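Local coordinates for protein peptide methionine sulfoxide reductase msrA/msrB (Neisseria meningitidis, PDB 3BQG) that reduces methionine sulfoxide in peptides back to methionine, as the MsrA domain of a multifunctional oxidoreductase, here captured in its sulfenic acid form, at residues 27-32 and 55-60; 33-38 and 128-133; 39-44 and 134-139. The protein carries 1 engineered substitution. All blocks are in the same frame, centred on the assembly; numbering follows the deposited sequence.

Interaction 1 (27-32 and 55-60); sequences VDAVSG and ETVKVT
A classic beta bulge, with Val27 and Asp28 both facing Thr60, begins this antiparallel ladder in the mixed sheet of the MsrA domain. Thr60 O takes a bond from Val27 N (2.9 Å) and a weak one from Asp28 N, so the extra residue is absorbed without breaking the pairing. Val30 and Lys58 exchange two bonds, the shorter from Lys58 N to Val30 O (2.7 Å), and Gly32 pairs with Thr56 in the same way. At the non-hydrogen-bonded positions Ala29 CA and Ser31 CA each approach a carbonyl oxygen of strand 54-62. One face brings Ala29 CB against Val57 CG1 (4.0 Å). On the other, Lys58 runs alongside Val30: it leaves its backbone extended, then bends at chi3 (70°) and chi4, which lays CE against Val30 CB (4.0 Å). At the end of the ladder Glu55 OE2 accepts Gln94 NE2 and its OE1 accepts Phe13 N, next in sequence to the sulfenic acid residue Cys12. Helix 14-21 packs over the Ala29, Val57 and Val59 face, Phe135 of strand 135-137 touches Thr56 and Lys58 on the other, and strand 3-10 extends the sheet beyond strand 54-62.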
ATOM      1  N   VAL A  27      -7.702 -11.826  -0.862  1.00 23.84           N
ATOM      2  CA  VAL A  27      -7.340 -13.072  -1.520  1.00 24.14           C
ATOM      3  C   VAL A  27      -5.938 -13.082  -2.119  1.00 23.45           C
ATOM      4  O   VAL A  27      -5.416 -14.140  -2.453  1.00 23.39           O
ATOM      5  CB  VAL A  27      -8.389 -13.430  -2.594  1.00 26.20           C
ATOM      6  CG1 VAL A  27      -9.743 -13.625  -1.926  1.00 26.92           C
ATOM      7  CG2 VAL A  27      -8.487 -12.327  -3.631  1.00 25.03           C
ATOM      8  N   ASP A  28      -5.323 -11.909  -2.242  1.00 22.35           N
ATOM      9  CA  ASP A  28      -3.968 -11.817  -2.777  1.00 21.56           C
ATOM     10  C   ASP A  28      -3.372 -10.440  -2.484  1.00 21.18           C
ATOM     11  O   ASP A  28      -4.091  -9.448  -2.392  1.00 21.94           O
ATOM     12  CB  ASP A  28      -3.975 -12.060  -4.291  1.00 24.77           C
ATOM     13  CG  ASP A  28      -2.600 -12.435  -4.839  1.00 27.41           C
ATOM     14  OD1 ASP A  28      -2.437 -12.427  -6.077  1.00 31.82           O
ATOM     15  OD2 ASP A  28      -1.686 -12.749  -4.046  1.00 29.31           O
ATOM     16  N   ALA A  29      -2.054 -10.399  -2.325  1.00 20.53           N
ATOM     17  CA  ALA A  29      -1.329  -9.158  -2.070  1.00 19.67           C
ATOM     18  C   ALA A  29       0.029  -9.320  -2.736  1.00 19.43           C
ATOM     19  O   ALA A  29       0.855 -10.126  -2.298  1.00 21.22           O
ATOM     20  CB  ALA A  29      -1.170  -8.921  -0.568  1.00 17.93           C
ATOM     21  N   VAL A  30       0.242  -8.557  -3.804  1.00 19.25           N
ATOM     22  CA  VAL A  30       1.477  -8.610  -4.580  1.00 19.35           C
ATOM     23  C   VAL A  30       2.299  -7.327  -4.462  1.00 18.51           C
ATOM     24  O   VAL A  30       1.805  -6.240  -4.742  1.00 18.57           O
ATOM     25  CB  VAL A  30       1.159  -8.855  -6.075  1.00 18.59           C
ATOM     26  CG1 VAL A  30       2.436  -8.834  -6.902  1.00 16.65           C
ATOM     27  CG2 VAL A  30       0.442 -10.191  -6.235  1.00 19.72           C
ATOM     28  N   SER A  31       3.551  -7.462  -4.043  1.00 17.69           N
ATOM     29  CA  SER A  31       4.430  -6.306  -3.910  1.00 17.91           C
ATOM     30  C   SER A  31       4.996  -5.934  -5.275  1.00 16.17           C
ATOM     31  O   SER A  31       5.302  -6.803  -6.095  1.00 16.37           O
ATOM     32  CB  SER A  31       5.575  -6.602  -2.932  1.00 17.95           C
ATOM     33  OG  SER A  31       5.104  -6.663  -1.598  1.00 18.63           O
ATOM     34  N   GLY A  32       5.136  -4.634  -5.513  1.00 13.28           N
ATOM     35  CA  GLY A  32       5.655  -4.169  -6.788  1.00 14.80           C
ATOM     36  C   GLY A  32       6.064  -2.707  -6.773  1.00 13.25           C
ATOM     37  O   GLY A  32       6.109  -2.075  -5.719  1.00 13.61           O
ATOM     38  N   GLU A  55       7.155   1.893  -3.702  1.00 14.56           N
ATOM     39  CA  GLU A  55       6.977   0.495  -3.339  1.00 15.89           C
ATOM     40  C   GLU A  55       5.489   0.413  -3.032  1.00 15.82           C
ATOM     41  O   GLU A  55       4.966   1.139  -2.183  1.00 14.76           O
ATOM     42  CB  GLU A  55       7.860   0.123  -2.146  1.00 16.46           C
ATOM     43  CG  GLU A  55       9.278  -0.232  -2.607  1.00 19.14           C
ATOM     44  CD  GLU A  55      10.190  -0.684  -1.490  1.00 21.09           C
ATOM     45  OE1 GLU A  55       9.702  -1.322  -0.535  1.00 22.31           O
ATOM     46  OE2 GLU A  55      11.409  -0.415  -1.581  1.00 21.39           O
ATOM     47  N   THR A  56       4.810  -0.461  -3.758  1.00 14.50           N
ATOM     48  CA  THR A  56       3.365  -0.591  -3.660  1.00 15.10           C
ATOM     49  C   THR A  56       2.915  -2.038  -3.525  1.00 15.76           C
ATOM     50  O   THR A  56       3.611  -2.960  -3.951  1.00 16.10           O
ATOM     51  CB  THR A  56       2.720   0.024  -4.938  1.00 15.24           C
ATOM     52  OG1 THR A  56       3.156   1.386  -5.079  1.00 15.10           O
ATOM     53  CG2 THR A  56       1.203  -0.025  -4.873  1.00 14.89           C
ATOM     54  N   VAL A  57       1.750  -2.229  -2.920  1.00 15.30           N
ATOM     55  CA  VAL A  57       1.191  -3.559  -2.757  1.00 15.23           C
ATOM     56  C   VAL A  57      -0.149  -3.583  -3.479  1.00 15.50           C
ATOM     57  O   VAL A  57      -1.050  -2.810  -3.151  1.00 14.08           O
ATOM     58  CB  VAL A  57       0.966  -3.912  -1.269  1.00 14.88           C
ATOM     59  CG1 VAL A  57       0.290  -5.267  -1.155  1.00 16.46           C
ATOM     60  CG2 VAL A  57       2.297  -3.934  -0.526  1.00 13.50           C
ATOM     61  N   LYS A  58      -0.260  -4.449  -4.485  1.00 16.79           N
ATOM     62  CA  LYS A  58      -1.497  -4.595  -5.243  1.00 17.84           C
ATOM     63  C   LYS A  58      -2.374  -5.535  -4.419  1.00 16.82           C
ATOM     64  O   LYS A  58      -2.072  -6.722  -4.295  1.00 16.50           O
ATOM     65  CB  LYS A  58      -1.205  -5.207  -6.620  1.00 18.71           C
ATOM     66  CG  LYS A  58      -2.441  -5.505  -7.469  1.00 21.13           C
ATOM     67  CD  LYS A  58      -2.058  -6.055  -8.845  1.00 23.45           C
ATOM     68  CE  LYS A  58      -1.490  -7.469  -8.776  1.00 27.84           C
ATOM     69  NZ  LYS A  58      -2.538  -8.521  -8.534  1.00 31.66           N
ATOM     70  N   VAL A  59      -3.454  -5.002  -3.857  1.00 17.63           N
ATOM     71  CA  VAL A  59      -4.349  -5.790  -3.020  1.00 17.18           C
ATOM     72  C   VAL A  59      -5.624  -6.214  -3.734  1.00 18.19           C
ATOM     73  O   VAL A  59      -6.368  -5.378  -4.238  1.00 18.04           O
ATOM     74  CB  VAL A  59      -4.753  -5.003  -1.749  1.00 16.87           C
ATOM     75  CG1 VAL A  59      -5.675  -5.852  -0.872  1.00 16.40           C
ATOM     76  CG2 VAL A  59      -3.502  -4.591  -0.977  1.00 16.01           C
ATOM     77  N   THR A  60      -5.863  -7.521  -3.770  1.00 19.19           N
ATOM     78  CA  THR A  60      -7.059  -8.077  -4.389  1.00 19.18           C
ATOM     79  C   THR A  60      -7.925  -8.581  -3.244  1.00 19.60           C
ATOM     80  O   THR A  60      -7.480  -9.388  -2.430  1.00 18.95           O
ATOM     81  CB  THR A  60      -6.720  -9.252  -5.332  1.00 21.06           C
ATOM     82  OG1 THR A  60      -5.874  -8.783  -6.391  1.00 20.86           O
ATOM     83  CG2 THR A  60      -7.993  -9.851  -5.928  1.00 19.24           C
TER

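Interaction 2 (33-38 and 128-133); sequences YANGNT and ENEPLK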
ATOM      1  N   TYR A  33       6.338  -2.172  -7.958  1.00 13.93           N
ATOM      2  CA  TYR A  33       6.783  -0.790  -8.133  1.00 14.26           C
ATOM      3  C   TYR A  33       5.745  -0.052  -8.970  1.00 15.02           C
ATOM      4  O   TYR A  33       5.457  -0.452 -10.101  1.00 13.18           O
ATOM      5  CB  TYR A  33       8.130  -0.807  -8.847  1.00 15.00           C
ATOM      6  CG  TYR A  33       9.073  -1.838  -8.265  1.00 16.72           C
ATOM      7  CD1 TYR A  33       9.603  -1.673  -6.987  1.00 15.82           C
ATOM      8  CD2 TYR A  33       9.407  -3.000  -8.974  1.00 17.83           C
ATOM      9  CE1 TYR A  33      10.440  -2.626  -6.425  1.00 16.75           C
ATOM     10  CE2 TYR A  33      10.246  -3.966  -8.418  1.00 17.78           C
ATOM     11  CZ  TYR A  33      10.757  -3.769  -7.143  1.00 19.68           C
ATOM     12  OH  TYR A  33      11.600  -4.697  -6.576  1.00 20.88           O
ATOM     13  N   ALA A  34       5.203   1.036  -8.429  1.00 15.70           N
ATOM     14  CA  ALA A  34       4.157   1.775  -9.126  1.00 14.52           C
ATOM     15  C   ALA A  34       4.430   3.239  -9.406  1.00 15.03           C
ATOM     16  O   ALA A  34       5.189   3.899  -8.694  1.00 14.70           O
ATOM     17  CB  ALA A  34       2.856   1.655  -8.343  1.00 14.75           C
ATOM     18  N   ASN A  35       3.766   3.738 -10.446  1.00 14.38           N
ATOM     19  CA  ASN A  35       3.852   5.133 -10.861  1.00 13.16           C
ATOM     20  C   ASN A  35       5.266   5.693 -10.927  1.00 12.76           C
ATOM     21  O   ASN A  35       5.569   6.727 -10.332  1.00 13.53           O
ATOM     22  CB  ASN A  35       2.981   5.997  -9.940  1.00 13.04           C
ATOM     23  CG  ASN A  35       1.488   5.793 -10.181  1.00 15.85           C
ATOM     24  OD1 ASN A  35       1.077   4.835 -10.841  1.00 12.95           O
ATOM     25  ND2 ASN A  35       0.672   6.689  -9.635  1.00 13.87           N
ATOM     26  N   GLY A  36       6.128   4.992 -11.655  1.00 12.60           N
ATOM     27  CA  GLY A  36       7.489   5.444 -11.829  1.00 14.60           C
ATOM     28  C   GLY A  36       7.599   6.030 -13.226  1.00 17.25           C
ATOM     29  O   GLY A  36       6.594   6.158 -13.933  1.00 17.36           O
ATOM     30  N   ASN A  37       8.815   6.355 -13.641  1.00 18.38           N
ATOM     31  CA  ASN A  37       9.036   6.953 -14.947  1.00 19.41           C
ATOM     32  C   ASN A  37       9.469   5.946 -15.999  1.00 21.38           C
ATOM     33  O   ASN A  37       9.577   6.278 -17.182  1.00 20.71           O
ATOM     34  CB  ASN A  37      10.092   8.047 -14.821  1.00 21.46           C
ATOM     35  CG  ASN A  37       9.669   9.150 -13.876  1.00 22.08           C
ATOM     36  OD1 ASN A  37      10.492   9.710 -13.153  1.00 25.38           O
ATOM     37  ND2 ASN A  37       8.386   9.478 -13.886  1.00 22.35           N
ATOM     38  N   THR A  38       9.714   4.714 -15.575  1.00 20.85           N
ATOM     39  CA  THR A  38      10.160   3.688 -16.507  1.00 22.83           C
ATOM     40  C   THR A  38       9.319   2.430 -16.423  1.00 23.45           C
ATOM     41  O   THR A  38       8.537   2.247 -15.488  1.00 24.37           O
ATOM     42  CB  THR A  38      11.618   3.294 -16.226  1.00 22.14           C
ATOM     43  OG1 THR A  38      11.689   2.591 -14.980  1.00 25.36           O
ATOM     44  CG2 THR A  38      12.489   4.530 -16.134  1.00 23.29           C
ATOM     45  N   GLU A 128      -1.002  10.305  -1.426  1.00 14.10           N
ATOM     46  CA  GLU A 128      -1.365  10.521  -2.830  1.00 13.74           C
ATOM     47  C   GLU A 128      -2.674   9.795  -3.158  1.00 14.43           C
ATOM     48  O   GLU A 128      -2.985   8.760  -2.576  1.00 12.20           O
ATOM     49  CB  GLU A 128      -0.249  10.017  -3.768  1.00 12.84           C
ATOM     50  CG  GLU A 128       1.055  10.800  -3.648  1.00 14.82           C
ATOM     51  CD  GLU A 128       2.126  10.369  -4.640  1.00 14.13           C
ATOM     52  OE1 GLU A 128       2.143   9.197  -5.065  1.00 16.07           O
ATOM     53  OE2 GLU A 128       2.976  11.208  -4.986  1.00 16.31           O
ATOM     54  N   ASN A 129      -3.429  10.358  -4.095  1.00 15.15           N
ATOM     55  CA  ASN A 129      -4.704   9.806  -4.545  1.00 17.12           C
ATOM     56  C   ASN A 129      -4.757  10.082  -6.045  1.00 17.15           C
ATOM     57  O   ASN A 129      -5.141  11.169  -6.467  1.00 16.25           O
ATOM     58  CB  ASN A 129      -5.870  10.522  -3.842  1.00 17.02           C
ATOM     59  CG  ASN A 129      -7.233  10.034  -4.314  1.00 18.62           C
ATOM     60  OD1 ASN A 129      -7.339   9.013  -4.996  1.00 16.53           O
ATOM     61  ND2 ASN A 129      -8.284  10.752  -3.933  1.00 14.67           N
ATOM     62  N   GLU A 130      -4.366   9.102  -6.849  1.00 19.28           N
ATOM     63  CA  GLU A 130      -4.347   9.308  -8.291  1.00 19.89           C
ATOM     64  C   GLU A 130      -4.412   7.989  -9.054  1.00 18.31           C
ATOM     65  O   GLU A 130      -4.206   6.918  -8.481  1.00 16.64           O
ATOM     66  CB  GLU A 130      -3.083  10.089  -8.669  1.00 23.73           C
ATOM     67  CG  GLU A 130      -1.795   9.316  -8.464  1.00 28.58           C
ATOM     68  CD  GLU A 130      -0.561  10.186  -8.608  1.00 33.38           C
ATOM     69  OE1 GLU A 130       0.506   9.651  -8.976  1.00 35.77           O
ATOM     70  OE2 GLU A 130      -0.655  11.402  -8.338  1.00 36.23           O
ATOM     71  N   PRO A 131      -4.696   8.049 -10.366  1.00 17.54           N
ATOM     72  CA  PRO A 131      -4.782   6.826 -11.166  1.00 16.78           C
ATOM     73  C   PRO A 131      -3.491   6.013 -11.132  1.00 17.37           C
ATOM     74  O   PRO A 131      -2.405   6.569 -10.955  1.00 16.79           O
ATOM     75  CB  PRO A 131      -5.062   7.348 -12.577  1.00 16.14           C
ATOM     76  CG  PRO A 131      -5.685   8.695 -12.351  1.00 17.24           C
ATOM     77  CD  PRO A 131      -4.854   9.240 -11.219  1.00 17.55           C
ATOM     78  N   LEU A 132      -3.615   4.698 -11.273  1.00 18.15           N
ATOM     79  CA  LEU A 132      -2.437   3.848 -11.332  1.00 18.56           C
ATOM     80  C   LEU A 132      -1.925   4.040 -12.755  1.00 19.66           C
ATOM     81  O   LEU A 132      -2.626   3.714 -13.716  1.00 21.05           O
ATOM     82  CB  LEU A 132      -2.791   2.378 -11.126  1.00 18.98           C
ATOM     83  CG  LEU A 132      -1.592   1.438 -11.337  1.00 22.70           C
ATOM     84  CD1 LEU A 132      -0.766   1.355 -10.056  1.00 18.48           C
ATOM     85  CD2 LEU A 132      -2.072   0.066 -11.753  1.00 22.19           C
ATOM     86  N   LYS A 133      -0.719   4.585 -12.890  1.00 18.40           N
ATOM     87  CA  LYS A 133      -0.127   4.829 -14.201  1.00 18.51           C
ATOM     88  C   LYS A 133       0.605   3.584 -14.686  1.00 18.34           C
ATOM     89  O   LYS A 133       0.527   3.217 -15.859  1.00 18.99           O
ATOM     90  CB  LYS A 133       0.840   6.005 -14.119  1.00 21.40           C
ATOM     91  CG  LYS A 133       0.176   7.362 -13.875  1.00 24.05           C
ATOM     92  CD  LYS A 133       1.178   8.398 -13.388  1.00 27.04           C
ATOM     93  CE  LYS A 133       2.520   8.319 -14.125  1.00 31.56           C
ATOM     94  NZ  LYS A 133       3.353   7.134 -13.711  1.00 32.50           N
TER
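Asn35 sets CG anti to its own carbonyl carbon (chi1 -72°) on a left-handed backbone, and with these torsions its amide reaches Lys133, in the loop that follows strand 128-131. The oxygen makes the one bond here that is not weak: Asn35 OD1 accepts Lys133 N at 2.7 Å in a nearly straight bond, although the donor is tilted 32° from the amide carbonyl plane. The nitrogen of the same amide has two weak partners, Glu130 OE1 at 3.0 Å from Asn35 ND2 and the more distant Pro131 O. Glu130 meets it with an extended chain that runs antiparallel alongside Asn35, the two flat groups turned only slightly against each other. Lys133 lies roughly perpendicular to the asparagine, its CB 3.5 Å from Asn35 OD1, and bends at both of its last torsions; NZ thereby comes within a weak bond of Gly36 O (3.4 Å). A small apolar contact, Ala34 CB with Leu132 CD1 (4.0 Å), lies beside these polar ones. Asn35 OD1 also takes a weak bond from Asn134 N, while Gly36 N is held by Asn134 OD1, so the next residue along the chain extends the same network. One side-chain amide, accepting through its oxygen and donating through its nitrogen, thus bridges backbone groups two residues apart. In this domain it ties the loop after strand 26-34 to the crossing that carries the chain from one edge strand of the mixed sheet, 128-131, to the other, 135-137.

Interaction 3 (39-44 and 134-139); sequences KNPSYE and NFYDAE
The ring of Tyr136 carries the backbone of Lys39 and Asn40 on one face: Asn40 N sits over its centre, 3.3 Å above the plane, and Lys39 C lies nearer the rim. The contact joins the N-terminus of helix 43-48, and the loop before it, to edge strand 135-137 and the chain that runs on from it. Pro41 approaches obliquely, CD 3.4 Å from Tyr136 CD2, and the side-chain amide of Asn40 stands at 60° to the ring with Asn40 OD1 close to Tyr136 CD1. At the hydroxyl, Lys39 packs CB and CG against Tyr136 OH from the side of the covered face, CG the more obliquely, before the extended chain leads away. Ser42 is the N-cap of helix 43-48, and its OG, placed by a chi1 of 63° over the backbone, caps a backbone N just past Glu44; Ser42 N in turn bonds the carboxylate of Asp45, as in a capping box. Glu139 supplies a further acceptor from outside the helix. Its chain, bent at chi2 (86°), brings OE2 to Tyr43 N at 2.8 Å, the bond almost straight and made with the syn lone pair. The other oxygen of that carboxylate is bonded to Tyr33 OH, which would hold the group against rotation. The positive end of the helix dipole would probably stabilise the charge on Glu139. Glu44 OE1 lies 4.1 Å from Glu139 OE2, a proximity of like charges probably eased by a bridging water, which donates to Glu44 OE1 and to Glu139 OE2, each at 2.6 Å.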
ATOM      1  N   LYS A  39       9.497   1.556 -17.403  1.00 24.56           N
ATOM      2  CA  LYS A  39       8.767   0.301 -17.436  1.00 26.72           C
ATOM      3  C   LYS A  39       9.662  -0.848 -16.978  1.00 25.94           C
ATOM      4  O   LYS A  39      10.873  -0.829 -17.189  1.00 26.34           O
ATOM      5  CB  LYS A  39       8.253   0.029 -18.850  1.00 28.80           C
ATOM      6  CG  LYS A  39       7.321   1.107 -19.364  1.00 32.38           C
ATOM      7  CD  LYS A  39       6.563   0.648 -20.593  1.00 35.12           C
ATOM      8  CE  LYS A  39       5.422   1.603 -20.902  1.00 36.26           C
ATOM      9  NZ  LYS A  39       4.508   1.045 -21.928  1.00 38.84           N
ATOM     10  N   ASN A  40       9.057  -1.834 -16.326  1.00 23.27           N
ATOM     11  CA  ASN A  40       9.774  -3.010 -15.850  1.00 23.74           C
ATOM     12  C   ASN A  40      11.029  -2.742 -15.018  1.00 22.95           C
ATOM     13  O   ASN A  40      12.090  -3.296 -15.297  1.00 22.49           O
ATOM     14  CB  ASN A  40      10.147  -3.885 -17.047  1.00 25.90           C
ATOM     15  CG  ASN A  40       8.942  -4.288 -17.867  1.00 28.06           C
ATOM     16  OD1 ASN A  40       8.028  -4.944 -17.364  1.00 28.71           O
ATOM     17  ND2 ASN A  40       8.928  -3.892 -19.137  1.00 28.63           N
ATOM     18  N   PRO A  41      10.931  -1.900 -13.979  1.00 21.23           N
ATOM     19  CA  PRO A  41      12.141  -1.655 -13.188  1.00 20.29           C
ATOM     20  C   PRO A  41      12.490  -2.829 -12.274  1.00 21.63           C
ATOM     21  O   PRO A  41      11.635  -3.663 -11.954  1.00 20.71           O
ATOM     22  CB  PRO A  41      11.775  -0.408 -12.390  1.00 19.23           C
ATOM     23  CG  PRO A  41      10.317  -0.638 -12.112  1.00 19.74           C
ATOM     24  CD  PRO A  41       9.801  -1.100 -13.469  1.00 19.51           C
ATOM     25  N   SER A  42      13.753  -2.888 -11.863  1.00 20.62           N
ATOM     26  CA  SER A  42      14.227  -3.920 -10.951  1.00 20.10           C
ATOM     27  C   SER A  42      14.313  -3.248  -9.580  1.00 20.61           C
ATOM     28  O   SER A  42      14.196  -2.022  -9.477  1.00 19.57           O
ATOM     29  CB  SER A  42      15.621  -4.403 -11.362  1.00 19.87           C
ATOM     30  OG  SER A  42      16.574  -3.350 -11.267  1.00 18.99           O
ATOM     31  N   TYR A  43      14.512  -4.038  -8.531  1.00 20.26           N
ATOM     32  CA  TYR A  43      14.627  -3.471  -7.197  1.00 20.73           C
ATOM     33  C   TYR A  43      15.758  -2.441  -7.194  1.00 20.77           C
ATOM     34  O   TYR A  43      15.639  -1.365  -6.601  1.00 19.57           O
ATOM     35  CB  TYR A  43      14.935  -4.567  -6.171  1.00 21.89           C
ATOM     36  CG  TYR A  43      15.032  -4.038  -4.759  1.00 22.58           C
ATOM     37  CD1 TYR A  43      13.894  -3.592  -4.077  1.00 22.84           C
ATOM     38  CD2 TYR A  43      16.264  -3.941  -4.118  1.00 21.89           C
ATOM     39  CE1 TYR A  43      13.987  -3.062  -2.795  1.00 23.33           C
ATOM     40  CE2 TYR A  43      16.368  -3.413  -2.840  1.00 25.24           C
ATOM     41  CZ  TYR A  43      15.229  -2.972  -2.184  1.00 23.66           C
ATOM     42  OH  TYR A  43      15.347  -2.418  -0.933  1.00 27.39           O
ATOM     43  N   GLU A  44      16.854  -2.777  -7.870  1.00 19.98           N
ATOM     44  CA  GLU A  44      18.008  -1.886  -7.949  1.00 20.92           C
ATOM     45  C   GLU A  44      17.708  -0.617  -8.745  1.00 20.32           C
ATOM     46  O   GLU A  44      18.250   0.447  -8.446  1.00 19.36           O
ATOM     47  CB  GLU A  44      19.206  -2.612  -8.571  1.00 22.08           C
ATOM     48  CG  GLU A  44      19.764  -3.763  -7.743  1.00 25.16           C
ATOM     49  CD  GLU A  44      18.778  -4.898  -7.565  1.00 27.97           C
ATOM     50  OE1 GLU A  44      18.074  -5.232  -8.543  1.00 27.99           O
ATOM     51  OE2 GLU A  44      18.718  -5.462  -6.450  1.00 28.88           O
ATOM     52  N   ASN A 134       1.317   2.938 -13.769  1.00 17.07           N
ATOM     53  CA  ASN A 134       2.038   1.720 -14.085  1.00 17.07           C
ATOM     54  C   ASN A 134       2.344   0.921 -12.822  1.00 18.41           C
ATOM     55  O   ASN A 134       2.552   1.493 -11.746  1.00 18.43           O
ATOM     56  CB  ASN A 134       3.332   2.052 -14.850  1.00 15.06           C
ATOM     57  CG  ASN A 134       4.242   2.999 -14.093  1.00 17.97           C
ATOM     58  OD1 ASN A 134       5.015   2.586 -13.229  1.00 17.60           O
ATOM     59  ND2 ASN A 134       4.147   4.284 -14.408  1.00 17.24           N
ATOM     60  N   PHE A 135       2.324  -0.404 -12.951  1.00 16.90           N
ATOM     61  CA  PHE A 135       2.640  -1.286 -11.839  1.00 17.78           C
ATOM     62  C   PHE A 135       3.397  -2.484 -12.376  1.00 18.31           C
ATOM     63  O   PHE A 135       2.985  -3.091 -13.365  1.00 18.40           O
ATOM     64  CB  PHE A 135       1.388  -1.792 -11.121  1.00 15.86           C
ATOM     65  CG  PHE A 135       1.694  -2.690  -9.949  1.00 16.72           C
ATOM     66  CD1 PHE A 135       2.017  -2.153  -8.708  1.00 16.63           C
ATOM     67  CD2 PHE A 135       1.708  -4.075 -10.103  1.00 17.65           C
ATOM     68  CE1 PHE A 135       2.346  -2.978  -7.632  1.00 17.11           C
ATOM     69  CE2 PHE A 135       2.035  -4.917  -9.039  1.00 17.04           C
ATOM     70  CZ  PHE A 135       2.357  -4.368  -7.798  1.00 18.46           C
ATOM     71  N   TYR A 136       4.498  -2.819 -11.712  1.00 19.18           N
ATOM     72  CA  TYR A 136       5.332  -3.953 -12.098  1.00 20.59           C
ATOM     73  C   TYR A 136       5.660  -4.777 -10.853  1.00 21.31           C
ATOM     74  O   TYR A 136       6.142  -4.234  -9.856  1.00 19.93           O
ATOM     75  CB  TYR A 136       6.618  -3.434 -12.745  1.00 23.09           C
ATOM     76  CG  TYR A 136       6.352  -2.512 -13.915  1.00 27.51           C
ATOM     77  CD1 TYR A 136       6.011  -3.023 -15.170  1.00 29.79           C
ATOM     78  CD2 TYR A 136       6.375  -1.125 -13.754  1.00 29.90           C
ATOM     79  CE1 TYR A 136       5.695  -2.175 -16.231  1.00 32.21           C
ATOM     80  CE2 TYR A 136       6.061  -0.269 -14.812  1.00 31.19           C
ATOM     81  CZ  TYR A 136       5.722  -0.802 -16.044  1.00 31.62           C
ATOM     82  OH  TYR A 136       5.405   0.040 -17.091  1.00 36.84           O
ATOM     83  N   ASP A 137       5.384  -6.080 -10.913  1.00 21.90           N
ATOM     84  CA  ASP A 137       5.648  -6.995  -9.793  1.00 22.58           C
ATOM     85  C   ASP A 137       7.113  -6.982  -9.365  1.00 20.72           C
ATOM     86  O   ASP A 137       8.007  -6.920 -10.207  1.00 20.87           O
ATOM     87  CB  ASP A 137       5.312  -8.440 -10.181  1.00 24.20           C
ATOM     88  CG  ASP A 137       3.843  -8.658 -10.454  1.00 25.25           C
ATOM     89  OD1 ASP A 137       3.073  -7.678 -10.482  1.00 26.64           O
ATOM     90  OD2 ASP A 137       3.465  -9.831 -10.648  1.00 26.98           O
ATOM     91  N   ALA A 138       7.351  -7.061  -8.059  1.00 18.60           N
ATOM     92  CA  ALA A 138       8.711  -7.099  -7.537  1.00 18.37           C
ATOM     93  C   ALA A 138       9.230  -8.518  -7.757  1.00 19.70           C
ATOM     94  O   ALA A 138       8.446  -9.434  -8.017  1.00 16.95           O
ATOM     95  CB  ALA A 138       8.717  -6.771  -6.056  1.00 18.18           C
ATOM     96  N   GLU A 139      10.545  -8.691  -7.667  1.00 20.28           N
ATOM     97  CA  GLU A 139      11.161 -10.006  -7.849  1.00 22.62           C
ATOM     98  C   GLU A 139      10.578 -11.023  -6.870  1.00 24.45           C
ATOM     99  O   GLU A 139      10.048 -10.660  -5.816  1.00 22.88           O
ATOM    100  CB  GLU A 139      12.679  -9.905  -7.669  1.00 22.77           C
ATOM    101  CG  GLU A 139      13.358  -9.039  -8.723  1.00 23.42           C
ATOM    102  CD  GLU A 139      13.369  -7.557  -8.369  1.00 25.08           C
ATOM    103  OE1 GLU A 139      12.430  -7.080  -7.689  1.00 23.61           O
ATOM    104  OE2 GLU A 139      14.321  -6.866  -8.790  1.00 23.27           O
TER
HETATM  105  O   HOH W   1      16.794  -7.489  -8.675  1.00 34.73           O

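How the interactions relate
The three contacts, with centres 12 to 14 Å apart, follow one length of chain as it leaves the mixed sheet. Residues 27-32, 33-38 and 39-44 run on without a break, from strand 26-34 through its loop to helix 43-48. Interaction 1 pairs the strand with 54-62, which comes after the helix, whereas interactions 2 and 3 use the continuous later run 128-139. Strand 26-34 stands between strands 54-62 and 135-137, and backbone pairing of Ser31 with Ala138 and Tyr33 with Tyr136 joins interaction 1 to interaction 3 and interaction 2 to interaction 3. The later run 134-139 thus completes the sheet edge beside strand 26-34 and also holds the start of helix 43-48, joining sheet edge and helix.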